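PDB 2W7Y: probable sugar ABC transporter, sugar-binding protein from Streptococcus pneumoniae, which binds the blood group A-trisaccharide and probably delivers such sugars to an ABC transporter for carbohydrate uptake. Local coordinates for residues Glu133-Leu138 against Thr333-Gln338; Phe211-Gly216 against Ala300-Ser305. All coordinates share one frame; numbering follows the deposited sequence.

In the fold
Along the chain the segments come in the order 133-138, 211-216, 300-305, 333-338, so interaction 1 brackets both halves of interaction 2. Interaction 1 joins the short helix 133-136 to the start of helix 335-343, probably in the lobe built on the sheet of strands 39-44, 76-81, 102-104 and 311-313. Interaction 2 lays helix 207-215 on strand 302-306 of the other, branched sheet. Their centres are about 26 Å apart, yet L138 CD2 packs 3.9 Å from S305 OG. The T333 side chain is about 13 Å from the bound galactose and that of I304 about 10 Å, consistent with contacts placed around the sugar site of a two-lobed binding protein.

Interaction 1: residues Glu133-Leu138 against Thr333-Gln338; sequences EKNVGL and TSDDVQ
N135 turns its CG anti to its own carbonyl carbon (chi1 -63°), and with chi2 at 76° the amide swings out from helix 133-136 onto the backbone of T333. A side-chain-to-backbone hydrogen bond thereby joins this one-turn helix to the two-residue linker between helices 319-332 and 335-343 of the solute-binding fold, with S334 at the N-cap position of the latter. N135 ND2 donates to T333 O at 3.0 Å. The N-H points nearly straight at the oxygen (164°), which lies in the plane of the amide, while the donor is tilted from the plane of the T333 carbonyl. The bond thus fixes how the N135 amide is rotated.

T333 also turns its methyl CG2 toward helix 133-136, where it reaches V136, 4.1 Å from V136 CG1. The modelled 3.1 Å between T333 CG2 and N135 CB is shorter than carbon atoms normally allow, so its exact value is doubtful. D335 lies beyond the amide with its carboxylate almost parallel to it, but N135 ND2 to D335 OD1 is 3.9 Å, too long for a bond; that oxygen accepts from N351 ND2 instead. The loop holding N351 also fastens the first helix: S350 OG bonds to N135 O, K134 pairs through its backbone with E352, and K134 NZ reaches N353 OD1.

S334, whose CB points away from helix 133-136, bonds through OG to Y331 O. Q338 folds its amide back over the first turn of its own helix, where S334 O takes two donors from that one residue: Q338 N at 3.0 Å and Q338 NE2 at 3.1 Å.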
# COMPACT_ATOMS: atom_id res chain seq x y z
N GLU A 133 12.40 -14.57 11.24
CA GLU A 133 12.24 -13.17 11.65
C GLU A 133 12.72 -12.22 10.55
O GLU A 133 12.02 -11.27 10.19
CB GLU A 133 13.01 -12.88 12.95
CG GLU A 133 12.35 -13.39 14.23
CD GLU A 133 12.69 -14.84 14.58
OE1 GLU A 133 13.41 -15.51 13.81
OE2 GLU A 133 12.24 -15.31 15.65
N LYS A 134 13.92 -12.50 10.04
CA LYS A 134 14.54 -11.70 8.98
C LYS A 134 13.82 -11.81 7.64
O LYS A 134 13.77 -10.85 6.87
CB LYS A 134 16.00 -12.11 8.80
CG LYS A 134 16.99 -11.25 9.54
CD LYS A 134 18.35 -11.31 8.85
CE LYS A 134 19.01 -9.95 8.82
NZ LYS A 134 20.04 -9.84 7.75
N ASN A 135 13.27 -13.00 7.37
CA ASN A 135 12.58 -13.28 6.12
C ASN A 135 11.26 -12.52 5.98
O ASN A 135 10.89 -12.13 4.87
CB ASN A 135 12.34 -14.78 5.97
CG ASN A 135 13.62 -15.58 5.88
OD1 ASN A 135 14.30 -15.80 6.88
ND2 ASN A 135 13.96 -16.03 4.67
N VAL A 136 10.56 -12.33 7.09
CA VAL A 136 9.28 -11.60 7.08
C VAL A 136 9.48 -10.10 7.30
O VAL A 136 8.58 -9.30 7.01
CB VAL A 136 8.25 -12.18 8.09
CG1 VAL A 136 7.97 -13.65 7.78
CG2 VAL A 136 8.73 -12.02 9.54
N GLY A 137 10.65 -9.74 7.83
CA GLY A 137 11.07 -8.35 8.01
C GLY A 137 10.13 -7.49 8.83
O GLY A 137 9.84 -7.81 9.99
N LEU A 138 9.65 -6.42 8.22
CA LEU A 138 8.77 -5.44 8.86
C LEU A 138 7.43 -6.03 9.35
O LEU A 138 6.85 -5.52 10.30
CB LEU A 138 8.53 -4.24 7.93
CG LEU A 138 7.82 -2.98 8.46
CD1 LEU A 138 8.57 -2.36 9.63
CD2 LEU A 138 7.65 -1.97 7.35
N THR A 333 8.84 -16.21 1.02
CA THR A 333 9.59 -15.37 1.93
C THR A 333 11.08 -15.80 1.97
O THR A 333 11.90 -15.22 2.68
CB THR A 333 8.83 -15.32 3.30
OG1 THR A 333 8.04 -14.13 3.35
CG2 THR A 333 9.73 -15.38 4.49
N SER A 334 11.41 -16.79 1.15
CA SER A 334 12.78 -17.32 1.05
C SER A 334 13.72 -16.39 0.28
O SER A 334 13.28 -15.55 -0.51
CB SER A 334 12.77 -18.71 0.42
OG SER A 334 12.31 -18.67 -0.92
N ASP A 335 15.02 -16.57 0.52
CA ASP A 335 16.08 -15.77 -0.10
C ASP A 335 15.99 -15.68 -1.62
O ASP A 335 16.10 -14.60 -2.19
CB ASP A 335 17.47 -16.30 0.31
CG ASP A 335 17.83 -15.97 1.75
OD1 ASP A 335 17.04 -15.30 2.45
OD2 ASP A 335 18.93 -16.39 2.19
N ASP A 336 15.79 -16.83 -2.26
CA ASP A 336 15.77 -16.93 -3.72
C ASP A 336 14.53 -16.30 -4.37
O ASP A 336 14.62 -15.67 -5.42
CB ASP A 336 15.92 -18.39 -4.17
CG ASP A 336 17.29 -18.97 -3.85
OD1 ASP A 336 18.23 -18.19 -3.59
OD2 ASP A 336 17.43 -20.21 -3.87
N VAL A 337 13.38 -16.47 -3.73
CA VAL A 337 12.13 -15.88 -4.22
C VAL A 337 12.12 -14.36 -4.04
O VAL A 337 11.67 -13.62 -4.92
CB VAL A 337 10.88 -16.53 -3.57
CG1 VAL A 337 9.59 -15.79 -3.93
CG2 VAL A 337 10.78 -18.00 -3.97
N GLN A 338 12.65 -13.89 -2.91
CA GLN A 338 12.73 -12.46 -2.62
C GLN A 338 13.66 -11.69 -3.54
O GLN A 338 13.45 -10.51 -3.80
CB GLN A 338 13.08 -12.21 -1.15
CG GLN A 338 11.97 -11.54 -0.34
CD GLN A 338 10.69 -12.33 -0.33
OE1 GLN A 338 9.59 -11.78 -0.24
NE2 GLN A 338 10.83 -13.65 -0.44

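Interaction 2: residues Phe211-Gly216 against Ala300-Ser305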
# COMPACT_ATOMS: atom_id res chain seq x y z
N PHE A 211 -3.56 12.43 3.52
CA PHE A 211 -4.06 12.45 4.90
C PHE A 211 -3.14 11.68 5.84
O PHE A 211 -2.79 12.17 6.92
CB PHE A 211 -5.49 11.88 4.97
CG PHE A 211 -6.03 11.75 6.38
CD1 PHE A 211 -6.53 12.86 7.07
CD2 PHE A 211 -6.05 10.51 7.03
CE1 PHE A 211 -7.03 12.74 8.37
CE2 PHE A 211 -6.54 10.38 8.32
CZ PHE A 211 -7.04 11.49 9.00
N ASN A 212 -2.75 10.47 5.43
CA ASN A 212 -1.87 9.59 6.19
C ASN A 212 -0.56 10.27 6.56
O ASN A 212 -0.08 10.14 7.69
CB ASN A 212 -1.57 8.34 5.35
CG ASN A 212 -1.31 7.10 6.19
OD1 ASN A 212 -1.65 5.99 5.77
ND2 ASN A 212 -0.69 7.26 7.36
N THR A 213 0.01 10.99 5.60
CA THR A 213 1.33 11.61 5.77
C THR A 213 1.29 12.97 6.46
O THR A 213 2.23 13.31 7.18
CB THR A 213 2.13 11.67 4.45
OG1 THR A 213 1.34 12.29 3.42
CG2 THR A 213 2.53 10.28 4.00
N VAL A 214 0.22 13.74 6.25
CA VAL A 214 0.10 15.06 6.88
C VAL A 214 -0.21 14.94 8.37
O VAL A 214 0.16 15.81 9.16
CB VAL A 214 -0.91 16.01 6.14
CG1 VAL A 214 -2.36 15.68 6.47
CG2 VAL A 214 -0.61 17.47 6.45
N LEU A 215 -0.86 13.85 8.74
CA LEU A 215 -1.09 13.52 10.14
C LEU A 215 0.25 13.23 10.82
O LEU A 215 0.46 13.64 11.96
CB LEU A 215 -2.04 12.32 10.24
CG LEU A 215 -2.75 12.02 11.57
CD1 LEU A 215 -3.71 13.13 11.98
CD2 LEU A 215 -3.50 10.70 11.46
N GLY A 216 1.15 12.56 10.11
CA GLY A 216 2.49 12.25 10.63
C GLY A 216 3.45 13.42 10.72
O GLY A 216 4.65 13.23 10.92
N ALA A 300 7.36 17.92 4.62
CA ALA A 300 8.04 17.78 5.92
C ALA A 300 8.83 16.47 6.06
O ALA A 300 9.08 16.00 7.17
CB ALA A 300 7.06 17.98 7.09
N GLY A 301 9.24 15.90 4.92
CA GLY A 301 10.07 14.70 4.89
C GLY A 301 9.41 13.44 5.44
O GLY A 301 10.07 12.62 6.07
N VAL A 302 8.11 13.29 5.18
CA VAL A 302 7.36 12.13 5.65
C VAL A 302 7.15 11.12 4.52
O VAL A 302 6.92 11.50 3.37
CB VAL A 302 5.99 12.53 6.28
CG1 VAL A 302 5.24 11.32 6.82
CG2 VAL A 302 6.21 13.55 7.40
N ALA A 303 7.26 9.83 4.85
CA ALA A 303 6.97 8.75 3.91
C ALA A 303 6.13 7.67 4.58
O ALA A 303 6.03 7.63 5.81
CB ALA A 303 8.27 8.16 3.36
N ILE A 304 5.52 6.82 3.77
CA ILE A 304 4.75 5.69 4.29
C ILE A 304 5.64 4.44 4.30
O ILE A 304 6.27 4.11 3.28
CB ILE A 304 3.44 5.45 3.47
CG1 ILE A 304 2.45 6.60 3.71
CG2 ILE A 304 2.80 4.12 3.84
CD1 ILE A 304 1.44 6.83 2.60
N SER A 305 5.71 3.79 5.45
CA SER A 305 6.42 2.52 5.58
C SER A 305 5.65 1.57 6.47
O SER A 305 5.72 1.63 7.70
CB SER A 305 7.84 2.71 6.12
OG SER A 305 8.59 1.51 5.97
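The hydroxyl of T213 is held within its own helix: OG1 bonds to R209 O one turn back and weakly to L210 O. In this rotamer OG1 lies between the backbone N and the carbonyl carbon (chi1 52°), and the methyl CG2 is presented to the strand. CG2 packs on CG1 and CD1 of I304, 3.7 Å from I304 CG1, the two side chains meeting at about a right angle.

V302 packs both methyls against the end of the helix, CG1 on T213 and CG2 on G216 just past it. CG1 of V302 touches T213 CB and lies 3.6 Å from T213 O. V302 CG2 rests 3.9 Å from G216 O, a carbonyl oxygen that accepts from R222 NE. Helix 207-215 thus lies across strand 302-306, the local axes 8.0 Å apart at an angle of 121°, a helix-on-sheet layer of one lobe of the solute-binding fold. The strand runs antiparallel to 157-164 and parallel to 383-385, and it enters through a G1 beta bulge in which G301 and V302 both face Y298.

N212 flanks the contact: its CB points toward the strand, 4.3 Å from I304 CD1, and its amide is held by P386 O (from ND2) and V388 N (to OD1), tying the helix to the chain just past strand 383-385. The side chain of I304 is about 9 Å from the bound N-acetylgalactosamine unit.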